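Local coordinates for hypothetical protein (PDB 4M8R), which is of unknown function, pairing an N-terminal immunoglobulin-like domain with a larger WD40-like beta-propeller domain in an assembly of four chains, at residues R393-D397 against L411-N417; D116-Y120 against R131-E135; A21-P27 against K105-G111; T161-C165 against F177-C182. All coordinates share one frame; numbering follows the deposited sequence.

Interaction 1 of 4, residues R393-D397 against L411-N417; sequences RTTSD and LSDMPYN
Arg393 reaches along the loop 411-417 and has the largest share of the surface buried in this contact. Its aliphatic part is extended from CG to NE, and CD runs past the backbone carbonyl of Met414, 3.1 Å from its O. At the far end NH2 donates to Asn417 OD1 over 2.6 Å. That bond is bent: the nitrogen stands 37° out of the carbonyl plane, and the amide and guanidinium planes are 66° apart. A weak bond from Arg393 NE to Tyr416 O (2.8 Å) adds a second, poorly directed hold, so the guanidinium bridges a side-chain and a main-chain oxygen of consecutive residues. Thr395 covers the other end of the loop. Its OG1, set beside the backbone N (chi1 -47°), lies 3.2 Å from CE of the selenomethionine Met414, whose chain bends at chi2 and chi3 and crosses the threonine at about a right angle. The same hydroxyl makes a weak, long bond to Leu411 O (3.5 Å). Tyr416 turns its ring away and bonds through OH to Glu130. The loop follows strand 404-407, the neighbour of strand 394-399 in the last four-stranded blade, and leads to strand 419-422 in the closing blade of a beta propeller.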
loop_
_atom_site.group_PDB
_atom_site.type_symbol
_atom_site.label_atom_id
_atom_site.label_comp_id
_atom_site.label_asym_id
_atom_site.label_seq_id
_atom_site.Cartn_x
_atom_site.Cartn_y
_atom_site.Cartn_z
ATOM N N ARG A 393 -33.869 -11.481 -24.912
ATOM C CA ARG A 393 -33.066 -11.227 -23.714
ATOM C C ARG A 393 -32.347 -9.876 -23.748
ATOM O O ARG A 393 -31.944 -9.401 -24.810
ATOM C CB ARG A 393 -32.058 -12.362 -23.497
ATOM C CG ARG A 393 -32.564 -13.410 -22.523
ATOM C CD ARG A 393 -31.764 -14.694 -22.579
ATOM N NE ARG A 393 -32.134 -15.598 -21.493
ATOM C CZ ARG A 393 -33.256 -16.315 -21.443
ATOM N NH1 ARG A 393 -34.160 -16.254 -22.416
ATOM N NH2 ARG A 393 -33.483 -17.104 -20.398
ATOM N N THR A 394 -32.191 -9.270 -22.573
ATOM C CA THR A 394 -31.610 -7.933 -22.444
ATOM C C THR A 394 -30.530 -7.923 -21.365
ATOM O O THR A 394 -30.678 -8.567 -20.328
ATOM C CB THR A 394 -32.696 -6.896 -22.085
ATOM O OG1 THR A 394 -33.794 -7.022 -22.996
ATOM C CG2 THR A 394 -32.147 -5.470 -22.150
ATOM N N THR A 395 -29.445 -7.197 -21.620
ATOM C CA THR A 395 -28.372 -7.021 -20.652
ATOM C C THR A 395 -28.307 -5.548 -20.281
ATOM O O THR A 395 -28.246 -4.692 -21.164
ATOM C CB THR A 395 -27.018 -7.455 -21.238
ATOM O OG1 THR A 395 -27.159 -8.727 -21.882
ATOM C CG2 THR A 395 -25.961 -7.554 -20.147
ATOM N N SER A 396 -28.312 -5.244 -18.985
ATOM C CA SER A 396 -28.368 -3.852 -18.544
ATOM C C SER A 396 -27.663 -3.602 -17.214
ATOM O O SER A 396 -27.706 -4.436 -16.309
ATOM C CB SER A 396 -29.827 -3.407 -18.443
ATOM O OG SER A 396 -29.933 -2.003 -18.589
ATOM N N ASP A 397 -27.011 -2.446 -17.117
ATOM C CA ASP A 397 -26.339 -2.012 -15.890
ATOM C C ASP A 397 -27.234 -1.060 -15.106
ATOM O O ASP A 397 -27.857 -0.176 -15.690
ATOM C CB ASP A 397 -25.027 -1.273 -16.210
ATOM C CG ASP A 397 -23.841 -2.203 -16.400
ATOM O OD1 ASP A 397 -23.976 -3.440 -16.250
ATOM O OD2 ASP A 397 -22.752 -1.679 -16.699
ATOM N N LEU A 411 -25.789 -6.508 -27.067
ATOM C CA LEU A 411 -26.114 -7.760 -26.385
ATOM C C LEU A 411 -27.628 -7.967 -26.217
ATOM O O LEU A 411 -28.165 -7.907 -25.103
ATOM C CB LEU A 411 -25.400 -7.790 -25.028
ATOM C CG LEU A 411 -23.931 -7.356 -25.026
ATOM C CD1 LEU A 411 -23.387 -7.405 -23.610
ATOM C CD2 LEU A 411 -23.073 -8.207 -25.954
ATOM N N SER A 412 -28.300 -8.212 -27.340
ATOM C CA SER A 412 -29.730 -8.540 -27.355
ATOM C C SER A 412 -29.988 -10.022 -27.665
ATOM O O SER A 412 -30.986 -10.583 -27.205
ATOM C CB SER A 412 -30.463 -7.664 -28.375
ATOM O OG SER A 412 -30.367 -6.295 -28.027
ATOM N N ASP A 413 -29.105 -10.648 -28.446
ATOM C CA ASP A 413 -29.250 -12.075 -28.781
ATOM C C ASP A 413 -29.124 -12.947 -27.524
ATOM O O ASP A 413 -30.114 -13.537 -27.085
ATOM C CB ASP A 413 -28.274 -12.513 -29.899
ATOM C CG ASP A 413 -26.807 -12.214 -29.582
ATOM O OD1 ASP A 413 -26.518 -11.302 -28.775
ATOM O OD2 ASP A 413 -25.935 -12.898 -30.154
HETATM N N MSE A 414 -27.923 -12.996 -26.945
HETATM C CA MSE A 414 -27.658 -13.643 -25.655
HETATM C C MSE A 414 -28.464 -14.900 -25.394
HETATM O O MSE A 414 -29.443 -14.864 -24.644
HETATM C CB MSE A 414 -27.922 -12.626 -24.532
HETATM C CG MSE A 414 -27.154 -11.309 -24.686
HETATM SE SE MSE A 414 -25.204 -11.544 -24.462
HETATM C CE MSE A 414 -25.126 -11.098 -22.550
ATOM N N PRO A 415 -28.057 -16.034 -25.996
ATOM C CA PRO A 415 -28.704 -17.322 -25.720
ATOM C C PRO A 415 -28.174 -17.983 -24.435
ATOM O O PRO A 415 -27.690 -19.120 -24.469
ATOM C CB PRO A 415 -28.356 -18.148 -26.962
ATOM C CG PRO A 415 -27.026 -17.627 -27.378
ATOM C CD PRO A 415 -27.017 -16.161 -27.035
ATOM N N TYR A 416 -28.289 -17.267 -23.313
ATOM C CA TYR A 416 -27.733 -17.694 -22.025
ATOM C C TYR A 416 -28.723 -17.445 -20.892
ATOM O O TYR A 416 -29.511 -16.499 -20.944
ATOM C CB TYR A 416 -26.459 -16.906 -21.687
ATOM C CG TYR A 416 -25.468 -16.712 -22.813
ATOM C CD1 TYR A 416 -24.817 -17.793 -23.388
ATOM C CD2 TYR A 416 -25.157 -15.437 -23.277
ATOM C CE1 TYR A 416 -23.901 -17.616 -24.411
ATOM C CE2 TYR A 416 -24.238 -15.250 -24.301
ATOM C CZ TYR A 416 -23.615 -16.344 -24.862
ATOM O OH TYR A 416 -22.705 -16.169 -25.875
ATOM N N ASN A 417 -28.656 -18.284 -19.859
ATOM C CA ASN A 417 -29.358 -18.033 -18.590
ATOM C C ASN A 417 -28.431 -17.469 -17.518
ATOM O O ASN A 417 -28.893 -16.851 -16.557
ATOM C CB ASN A 417 -30.014 -19.315 -18.056
ATOM C CG ASN A 417 -31.413 -19.531 -18.602
ATOM O OD1 ASN A 417 -32.224 -18.606 -18.641
ATOM N ND2 ASN A 417 -31.708 -20.760 -19.010
#

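Interaction 2 of 4, residues D116-Y120 against R131-E135; sequences DFRLY and RAYAE
Leu119 O is gripped by two consecutive amides, Ala132 N at 2.7 Å and Tyr133 N at 3.1 Å, which makes a classic beta bulge. The partner bond, Leu119 N to Tyr133 O, closes the antiparallel pair at 2.9 Å, and on that face the CB atoms of Leu119 and Tyr133 meet. Beyond the bulge the register slips by one, bringing Tyr120 opposite Arg131 as a non-hydrogen-bonded pair. The CD2-CE2 side of the tyrosine ring comes obliquely against the base of the arginine, CE2 being 4.0 Å from Arg131 CB. Arg118 lies extended alongside Ala134, with CG 3.9 Å from the methyl CB. Its guanidinium is held by Asp116 in a salt bridge: NE points at OD2 over 3.0 Å, straight (179°) and in the guanidinium plane, which should offset the approach of Arg131. There the two NH1 atoms come within 3.8 Å and the guanidinium planes are nearly perpendicular (89°). Strand 118-123 is flanked by its hairpin partner 128-133 and by strand 419-422, on whose Val419 and Trp421 Leu119 packs. Tyr120 stacks on Phe181 of the next blade, while Glu135 forms a salt bridge with Arg375 of the second subunit.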
loop_
_atom_site.group_PDB
_atom_site.type_symbol
_atom_site.label_atom_id
_atom_site.label_comp_id
_atom_site.label_asym_id
_atom_site.label_seq_id
_atom_site.Cartn_x
_atom_site.Cartn_y
_atom_site.Cartn_z
ATOM N N ASP A 116 -8.450 -6.570 -18.478
ATOM C CA ASP A 116 -9.745 -5.958 -18.789
ATOM C C ASP A 116 -10.891 -6.933 -18.522
ATOM O O ASP A 116 -10.793 -8.120 -18.837
ATOM C CB ASP A 116 -9.809 -5.461 -20.241
ATOM C CG ASP A 116 -9.735 -6.591 -21.264
ATOM O OD1 ASP A 116 -8.721 -7.321 -21.269
ATOM O OD2 ASP A 116 -10.684 -6.739 -22.071
ATOM N N PHE A 117 -11.975 -6.421 -17.947
ATOM C CA PHE A 117 -13.128 -7.249 -17.627
ATOM C C PHE A 117 -13.912 -7.616 -18.877
ATOM O O PHE A 117 -14.166 -6.773 -19.719
ATOM C CB PHE A 117 -14.031 -6.557 -16.598
ATOM C CG PHE A 117 -13.641 -6.849 -15.183
ATOM C CD1 PHE A 117 -12.693 -6.071 -14.538
ATOM C CD2 PHE A 117 -14.197 -7.928 -14.509
ATOM C CE1 PHE A 117 -12.311 -6.353 -13.240
ATOM C CE2 PHE A 117 -13.824 -8.219 -13.208
ATOM C CZ PHE A 117 -12.876 -7.430 -12.574
ATOM N N ARG A 118 -14.289 -8.888 -18.970
ATOM C CA ARG A 118 -14.997 -9.431 -20.126
ATOM C C ARG A 118 -16.211 -10.223 -19.651
ATOM O O ARG A 118 -16.190 -10.816 -18.571
ATOM C CB ARG A 118 -14.054 -10.325 -20.932
ATOM C CG ARG A 118 -12.827 -9.584 -21.445
ATOM C CD ARG A 118 -11.832 -10.475 -22.166
ATOM N NE ARG A 118 -10.678 -9.700 -22.612
ATOM C CZ ARG A 118 -9.622 -10.202 -23.249
ATOM N NH1 ARG A 118 -9.558 -11.497 -23.540
ATOM N NH2 ARG A 118 -8.621 -9.403 -23.606
ATOM N N LEU A 119 -17.272 -10.216 -20.450
ATOM C CA LEU A 119 -18.513 -10.886 -20.081
ATOM C C LEU A 119 -18.600 -12.245 -20.773
ATOM O O LEU A 119 -18.400 -12.343 -21.989
ATOM C CB LEU A 119 -19.711 -10.021 -20.470
ATOM C CG LEU A 119 -21.062 -10.472 -19.928
ATOM C CD1 LEU A 119 -21.131 -10.331 -18.416
ATOM C CD2 LEU A 119 -22.169 -9.672 -20.595
ATOM N N TYR A 120 -18.901 -13.281 -19.992
ATOM C CA TYR A 120 -18.973 -14.650 -20.492
ATOM C C TYR A 120 -20.345 -15.243 -20.212
ATOM O O TYR A 120 -20.899 -15.044 -19.136
ATOM C CB TYR A 120 -17.908 -15.515 -19.818
ATOM C CG TYR A 120 -16.493 -15.035 -20.025
ATOM C CD1 TYR A 120 -15.949 -14.041 -19.218
ATOM C CD2 TYR A 120 -15.691 -15.577 -21.027
ATOM C CE1 TYR A 120 -14.654 -13.597 -19.405
ATOM C CE2 TYR A 120 -14.392 -15.139 -21.223
ATOM C CZ TYR A 120 -13.878 -14.147 -20.411
ATOM O OH TYR A 120 -12.586 -13.711 -20.602
ATOM N N ARG A 131 -17.419 -16.179 -24.735
ATOM C CA ARG A 131 -17.152 -14.767 -24.478
ATOM C C ARG A 131 -18.191 -13.928 -25.198
ATOM O O ARG A 131 -18.199 -13.875 -26.420
ATOM C CB ARG A 131 -15.758 -14.371 -24.944
ATOM C CG ARG A 131 -15.401 -12.930 -24.608
ATOM C CD ARG A 131 -13.948 -12.648 -24.925
ATOM N NE ARG A 131 -13.713 -12.728 -26.363
ATOM C CZ ARG A 131 -12.568 -13.101 -26.931
ATOM N NH1 ARG A 131 -11.516 -13.450 -26.190
ATOM N NH2 ARG A 131 -12.478 -13.132 -28.258
ATOM N N ALA A 132 -19.067 -13.281 -24.435
ATOM C CA ALA A 132 -20.191 -12.535 -25.002
ATOM C C ALA A 132 -19.828 -11.087 -25.295
ATOM O O ALA A 132 -20.359 -10.491 -26.230
ATOM C CB ALA A 132 -21.385 -12.588 -24.057
ATOM N N TYR A 133 -18.943 -10.517 -24.480
ATOM C CA TYR A 133 -18.516 -9.134 -24.663
ATOM C C TYR A 133 -17.083 -8.915 -24.198
ATOM O O TYR A 133 -16.665 -9.404 -23.147
ATOM C CB TYR A 133 -19.450 -8.175 -23.910
ATOM C CG TYR A 133 -18.956 -6.744 -23.893
ATOM C CD1 TYR A 133 -19.258 -5.870 -24.928
ATOM C CD2 TYR A 133 -18.170 -6.272 -22.845
ATOM C CE1 TYR A 133 -18.799 -4.564 -24.919
ATOM C CE2 TYR A 133 -17.700 -4.970 -22.830
ATOM C CZ TYR A 133 -18.022 -4.120 -23.867
ATOM O OH TYR A 133 -17.561 -2.829 -23.849
ATOM N N ALA A 134 -16.340 -8.169 -25.005
ATOM C CA ALA A 134 -15.051 -7.617 -24.608
ATOM C C ALA A 134 -14.932 -6.281 -25.314
ATOM O O ALA A 134 -15.465 -6.120 -26.409
ATOM C CB ALA A 134 -13.919 -8.546 -25.010
ATOM N N GLU A 135 -14.254 -5.317 -24.702
ATOM C CA GLU A 135 -14.140 -4.003 -25.325
ATOM C C GLU A 135 -13.122 -4.005 -26.465
ATOM O O GLU A 135 -12.348 -4.947 -26.616
ATOM C CB GLU A 135 -13.860 -2.908 -24.298
ATOM C CG GLU A 135 -12.537 -2.998 -23.572
ATOM C CD GLU A 135 -12.423 -1.924 -22.509
ATOM O OE1 GLU A 135 -12.416 -0.725 -22.884
ATOM O OE2 GLU A 135 -12.341 -2.277 -21.310
#

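Interaction 3 of 4, residues A21-P27 against K105-G111; sequences ANQTVKP and KVLLADG. With PO4 (phosphate ion), chain D.
Four main-chain hydrogen bonds join Asn22-Val25 to Lys105-Ala109, alternating in donor as parallel strands do: Asn22 N to Lys105 O (2.7 Å), Leu107 N to Gln23 O, Val25 N to Leu107 O (2.8 Å) and Ala109 N to Val25 O. CA-H...O contacts from Thr24 to Leu107 O and from Leu108 to Val25 O supplement them. Apolar packing lies on the buried side. Val25 turns CG1 anti to its carbonyl carbon (chi1 -63°), which leaves CG2 between the backbone N and the carbonyl carbon; CG2 touches Val106 CG2 at 4.0 Å and Leu108 CD1 at 3.9 Å. The same leucine methyl supports the ring of Pro27, 3.8 Å from CD. On the other side Thr24 and Leu107 run side by side in the same direction, with OG1 3.6 Å from CD2. Polar contacts gather at the start, where a water links Asn22 OD1 to Lys105 N. Lys105 NZ holds phosphate O2 and O4, each at 2.8 Å; this ion, probably from the crystallisation liquor, is also bound by Arg89 and by Arg213 and Asn238 of the third subunit. Parallel pairing of a short early strand with the final strand recalls the A'-G pair of immunoglobulin folds and suits this Ig-like domain.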
loop_
_atom_site.group_PDB
_atom_site.type_symbol
_atom_site.label_atom_id
_atom_site.label_comp_id
_atom_site.label_asym_id
_atom_site.label_seq_id
_atom_site.Cartn_x
_atom_site.Cartn_y
_atom_site.Cartn_z
ATOM N N ALA A 21 17.164 -26.118 -24.175
ATOM C CA ALA A 21 18.060 -25.250 -23.409
ATOM C C ALA A 21 18.454 -23.999 -24.191
ATOM O O ALA A 21 18.767 -24.071 -25.376
ATOM C CB ALA A 21 19.304 -26.012 -22.992
ATOM N N ASN A 22 18.391 -22.855 -23.516
ATOM C CA ASN A 22 18.776 -21.562 -24.085
ATOM C C ASN A 22 17.929 -21.088 -25.268
ATOM O O ASN A 22 18.330 -20.187 -25.994
ATOM C CB ASN A 22 20.258 -21.577 -24.462
ATOM C CG ASN A 22 21.147 -21.857 -23.274
ATOM O OD1 ASN A 22 20.958 -21.292 -22.190
ATOM N ND2 ASN A 22 22.122 -22.734 -23.462
ATOM N N GLN A 23 16.750 -21.674 -25.439
ATOM C CA GLN A 23 15.838 -21.264 -26.492
ATOM C C GLN A 23 14.671 -20.515 -25.877
ATOM O O GLN A 23 14.488 -20.503 -24.657
ATOM C CB GLN A 23 15.328 -22.480 -27.262
ATOM C CG GLN A 23 16.419 -23.253 -27.991
ATOM C CD GLN A 23 15.889 -24.479 -28.724
ATOM O OE1 GLN A 23 14.676 -24.679 -28.846
ATOM N NE2 GLN A 23 16.802 -25.312 -29.213
ATOM N N THR A 24 13.887 -19.878 -26.733
ATOM C CA THR A 24 12.668 -19.224 -26.309
ATOM C C THR A 24 11.510 -20.219 -26.405
ATOM O O THR A 24 11.320 -20.869 -27.434
ATOM C CB THR A 24 12.384 -17.967 -27.155
ATOM O OG1 THR A 24 13.452 -17.027 -26.973
ATOM C CG2 THR A 24 11.067 -17.311 -26.734
ATOM N N VAL A 25 10.748 -20.338 -25.328
ATOM C CA VAL A 25 9.600 -21.236 -25.291
ATOM C C VAL A 25 8.366 -20.453 -24.862
ATOM O O VAL A 25 8.486 -19.371 -24.303
ATOM C CB VAL A 25 9.844 -22.432 -24.344
ATOM C CG1 VAL A 25 11.011 -23.267 -24.840
ATOM C CG2 VAL A 25 10.107 -21.973 -22.916
ATOM N N LYS A 26 7.183 -20.988 -25.140
ATOM C CA LYS A 26 5.933 -20.289 -24.833
ATOM C C LYS A 26 5.206 -20.926 -23.651
ATOM O O LYS A 26 5.285 -22.134 -23.448
ATOM C CB LYS A 26 5.015 -20.279 -26.057
ATOM C CG LYS A 26 5.492 -19.357 -27.171
ATOM C CD LYS A 26 4.703 -19.553 -28.460
ATOM C CE LYS A 26 5.069 -20.860 -29.153
ATOM N NZ LYS A 26 4.712 -20.856 -30.602
ATOM N N PRO A 27 4.491 -20.110 -22.863
ATOM C CA PRO A 27 3.588 -20.667 -21.873
ATOM C C PRO A 27 2.649 -21.689 -22.497
ATOM O O PRO A 27 2.069 -21.421 -23.545
ATOM C CB PRO A 27 2.803 -19.445 -21.395
ATOM C CG PRO A 27 3.757 -18.322 -21.549
ATOM C CD PRO A 27 4.575 -18.643 -22.770
ATOM N N LYS A 105 18.487 -23.703 -18.654
ATOM C CA LYS A 105 17.733 -22.459 -18.650
ATOM C C LYS A 105 16.975 -22.286 -19.948
ATOM O O LYS A 105 17.408 -22.760 -20.997
ATOM C CB LYS A 105 18.680 -21.280 -18.484
ATOM C CG LYS A 105 19.574 -21.376 -17.262
ATOM C CD LYS A 105 20.575 -20.235 -17.217
ATOM C CE LYS A 105 21.601 -20.344 -18.331
ATOM N NZ LYS A 105 22.663 -19.311 -18.202
ATOM N N VAL A 106 15.839 -21.609 -19.869
ATOM C CA VAL A 106 15.086 -21.230 -21.051
ATOM C C VAL A 106 14.590 -19.814 -20.886
ATOM O O VAL A 106 14.544 -19.292 -19.776
ATOM C CB VAL A 106 13.883 -22.158 -21.311
ATOM C CG1 VAL A 106 14.355 -23.570 -21.611
ATOM C CG2 VAL A 106 12.915 -22.163 -20.135
ATOM N N LEU A 107 14.249 -19.187 -22.003
ATOM C CA LEU A 107 13.600 -17.889 -21.991
ATOM C C LEU A 107 12.120 -18.143 -22.235
ATOM O O LEU A 107 11.738 -18.690 -23.274
ATOM C CB LEU A 107 14.189 -16.987 -23.071
ATOM C CG LEU A 107 13.630 -15.563 -23.173
ATOM C CD1 LEU A 107 13.748 -14.821 -21.851
ATOM C CD2 LEU A 107 14.351 -14.796 -24.272
ATOM N N LEU A 108 11.292 -17.775 -21.264
ATOM C CA LEU A 108 9.854 -18.021 -21.333
ATOM C C LEU A 108 9.143 -16.741 -21.744
ATOM O O LEU A 108 9.257 -15.722 -21.064
ATOM C CB LEU A 108 9.335 -18.493 -19.971
ATOM C CG LEU A 108 7.853 -18.863 -19.870
ATOM C CD1 LEU A 108 7.509 -20.021 -20.793
ATOM C CD2 LEU A 108 7.509 -19.206 -18.435
ATOM N N ALA A 109 8.407 -16.793 -22.847
ATOM C CA ALA A 109 7.693 -15.621 -23.345
ATOM C C ALA A 109 6.611 -15.206 -22.358
ATOM O O ALA A 109 6.171 -16.010 -21.546
ATOM C CB ALA A 109 7.085 -15.906 -24.708
ATOM N N ASP A 110 6.186 -13.949 -22.440
ATOM C CA ASP A 110 5.207 -13.396 -21.517
ATOM C C ASP A 110 3.949 -14.265 -21.456
ATOM O O ASP A 110 3.403 -14.644 -22.484
ATOM C CB ASP A 110 4.837 -11.962 -21.914
ATOM C CG ASP A 110 3.898 -11.300 -20.909
ATOM O OD1 ASP A 110 2.679 -11.541 -20.980
ATOM O OD2 ASP A 110 4.371 -10.545 -20.044
ATOM N N GLY A 111 3.506 -14.577 -20.244
ATOM C CA GLY A 111 2.269 -15.330 -20.044
ATOM C C GLY A 111 1.244 -14.589 -19.203
ATOM O O GLY A 111 0.329 -15.201 -18.656
HETATM P P PO4 D . 24.206 -18.840 -15.249
HETATM O O1 PO4 D . 23.770 -19.757 -14.132
HETATM O O2 PO4 D . 23.045 -18.022 -15.764
HETATM O O3 PO4 D . 25.280 -17.892 -14.773
HETATM O O4 PO4 D . 24.728 -19.709 -16.362
HETATM O O HOH W 1 20.765 -23.633 -20.423
#

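Interaction 4 of 4, residues T161-C165 against F177-C182; sequences TYGLC and FFLDFC
Tyr162 and Phe181 meet because their first torsions send the rings to a common place: the tyrosine CG is anti to its backbone N (chi1 -161°), while that of Phe181 lies beside its own N (chi1 -74°). The pair is T-shaped, the edge of Phe181 toward the face of Tyr162, with centroids 5.2 Å apart and planes at 75°. Phe181 CB also rests over the tyrosine face as a CH-pi contact. Gly163 CA covers one face of the Phe181 ring, 3.9 Å from its centroid, and also meets CE1 of Phe178 at 3.5 Å. Leu164 CG adds an apolar contact to Phe181 CZ (3.5 Å), and Cys165 SG lies at the edge of Phe178, 3.8 Å from CD1. In the backbone, Leu164 and Leu179 form a hydrogen-bonded antiparallel pair, N to O at 2.9 Å and O to N at 2.7 Å. Phe181 N donates to Tyr162 O (3.1 Å) from within the Asx turn in which Asp180 OD1 accepts from Cys182 N. The hairpin 163-180 supplies the two middle strands of a blade, between strands 153-156 and 186-188. Phe181 reaches the preceding blade, where its backbone O accepts from Trp144 NE1 of strand 143-145.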
loop_
_atom_site.group_PDB
_atom_site.type_symbol
_atom_site.label_atom_id
_atom_site.label_comp_id
_atom_site.label_asym_id
_atom_site.label_seq_id
_atom_site.Cartn_x
_atom_site.Cartn_y
_atom_site.Cartn_z
ATOM N N THR A 161 -7.848 -13.886 -11.715
ATOM C CA THR A 161 -7.544 -15.308 -11.877
ATOM C C THR A 161 -7.615 -15.782 -13.323
ATOM O O THR A 161 -7.079 -16.837 -13.650
ATOM C CB THR A 161 -8.484 -16.183 -11.033
ATOM O OG1 THR A 161 -9.845 -15.919 -11.391
ATOM C CG2 THR A 161 -8.274 -15.895 -9.561
ATOM N N TYR A 162 -8.260 -14.997 -14.181
ATOM C CA TYR A 162 -8.473 -15.347 -15.596
ATOM C C TYR A 162 -9.033 -16.760 -15.730
ATOM O O TYR A 162 -8.453 -17.625 -16.392
ATOM C CB TYR A 162 -7.198 -15.158 -16.442
ATOM C CG TYR A 162 -7.473 -15.064 -17.935
ATOM C CD1 TYR A 162 -8.300 -14.067 -18.451
ATOM C CD2 TYR A 162 -6.889 -15.952 -18.833
ATOM C CE1 TYR A 162 -8.552 -13.970 -19.810
ATOM C CE2 TYR A 162 -7.135 -15.862 -20.198
ATOM C CZ TYR A 162 -7.968 -14.869 -20.680
ATOM O OH TYR A 162 -8.215 -14.771 -22.032
ATOM N N GLY A 163 -10.173 -16.960 -15.078
ATOM C CA GLY A 163 -10.921 -18.200 -15.157
ATOM C C GLY A 163 -12.178 -18.092 -14.317
ATOM O O GLY A 163 -12.427 -17.049 -13.704
ATOM N N LEU A 164 -12.962 -19.167 -14.278
ATOM C CA LEU A 164 -14.261 -19.151 -13.611
ATOM C C LEU A 164 -14.368 -20.219 -12.546
ATOM O O LEU A 164 -13.950 -21.355 -12.752
ATOM C CB LEU A 164 -15.381 -19.358 -14.624
ATOM C CG LEU A 164 -15.461 -18.337 -15.756
ATOM C CD1 LEU A 164 -16.487 -18.769 -16.794
ATOM C CD2 LEU A 164 -15.787 -16.954 -15.220
ATOM N N CYS A 165 -14.936 -19.836 -11.406
ATOM C CA CYS A 165 -15.255 -20.771 -10.342
ATOM C C CYS A 165 -16.745 -21.089 -10.398
ATOM O O CYS A 165 -17.548 -20.250 -10.791
ATOM C CB CYS A 165 -14.891 -20.176 -8.980
ATOM S SG CYS A 165 -13.123 -19.829 -8.776
ATOM N N PHE A 177 -15.089 -26.027 -8.534
ATOM C CA PHE A 177 -14.046 -26.156 -9.549
ATOM C C PHE A 177 -13.659 -24.805 -10.122
ATOM O O PHE A 177 -14.463 -23.880 -10.141
ATOM C CB PHE A 177 -14.539 -27.032 -10.690
ATOM C CG PHE A 177 -14.680 -28.467 -10.317
ATOM C CD1 PHE A 177 -13.614 -29.338 -10.473
ATOM C CD2 PHE A 177 -15.870 -28.944 -9.800
ATOM C CE1 PHE A 177 -13.737 -30.667 -10.127
ATOM C CE2 PHE A 177 -15.997 -30.268 -9.447
ATOM C CZ PHE A 177 -14.930 -31.132 -9.612
ATOM N N PHE A 178 -12.424 -24.720 -10.610
ATOM C CA PHE A 178 -11.936 -23.557 -11.334
ATOM C C PHE A 178 -11.636 -23.962 -12.771
ATOM O O PHE A 178 -10.868 -24.894 -13.006
ATOM C CB PHE A 178 -10.665 -23.027 -10.671
ATOM C CG PHE A 178 -9.984 -21.919 -11.436
ATOM C CD1 PHE A 178 -10.510 -20.635 -11.439
ATOM C CD2 PHE A 178 -8.807 -22.156 -12.126
ATOM C CE1 PHE A 178 -9.886 -19.615 -12.133
ATOM C CE2 PHE A 178 -8.174 -21.138 -12.819
ATOM C CZ PHE A 178 -8.711 -19.866 -12.826
ATOM N N LEU A 179 -12.273 -23.283 -13.726
ATOM C CA LEU A 179 -11.954 -23.453 -15.139
ATOM C C LEU A 179 -10.942 -22.393 -15.542
ATOM O O LEU A 179 -11.250 -21.213 -15.494
ATOM C CB LEU A 179 -13.208 -23.315 -16.006
ATOM C CG LEU A 179 -12.931 -23.237 -17.511
ATOM C CD1 LEU A 179 -12.295 -24.529 -18.005
ATOM C CD2 LEU A 179 -14.211 -22.934 -18.270
ATOM N N ASP A 180 -9.752 -22.827 -15.949
ATOM C CA ASP A 180 -8.656 -21.925 -16.304
ATOM C C ASP A 180 -8.773 -21.530 -17.771
ATOM O O ASP A 180 -8.716 -22.389 -18.644
ATOM C CB ASP A 180 -7.313 -22.624 -16.044
ATOM C CG ASP A 180 -6.104 -21.716 -16.267
ATOM O OD1 ASP A 180 -6.170 -20.791 -17.104
ATOM O OD2 ASP A 180 -5.070 -21.936 -15.597
ATOM N N PHE A 181 -8.941 -20.238 -18.044
ATOM C CA PHE A 181 -9.079 -19.765 -19.427
ATOM C C PHE A 181 -7.830 -19.998 -20.282
ATOM O O PHE A 181 -7.948 -20.215 -21.481
ATOM C CB PHE A 181 -9.434 -18.268 -19.491
ATOM C CG PHE A 181 -10.866 -17.940 -19.122
ATOM C CD1 PHE A 181 -11.916 -18.802 -19.411
ATOM C CD2 PHE A 181 -11.160 -16.719 -18.532
ATOM C CE1 PHE A 181 -13.218 -18.466 -19.077
ATOM C CE2 PHE A 181 -12.461 -16.378 -18.206
ATOM C CZ PHE A 181 -13.491 -17.252 -18.480
ATOM N N CYS A 182 -6.647 -19.950 -19.672
ATOM C CA CYS A 182 -5.390 -20.177 -20.399
ATOM C C CYS A 182 -5.310 -21.561 -21.042
ATOM O O CYS A 182 -4.861 -21.690 -22.171
ATOM C CB CYS A 182 -4.184 -20.016 -19.472
ATOM S SG CYS A 182 -3.979 -18.380 -18.741
#

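In the fold
Interactions 1, 2 and 4 belong to the propeller and touch in sequence. Met414 CE of interaction 1 packs on Leu119 CD2 of interaction 2 at 3.8 Å, and Tyr120 CZ of interaction 2 lies 3.4 Å from Phe181 CE2 of interaction 4. The hairpin of interaction 2 therefore sits between the last blade and the next one, in the sheet that the C-terminal strand 419-422 completes, consistent with a "velcro" ring closure. Interaction 3 stands apart in the Ig-like domain, its centre about 29 Å from that of interaction 2, yet its nearest atoms approach interaction 4 to about 5 Å. Arg84 bridges these two, bonded to the backbone of Gly111 and to Asp180.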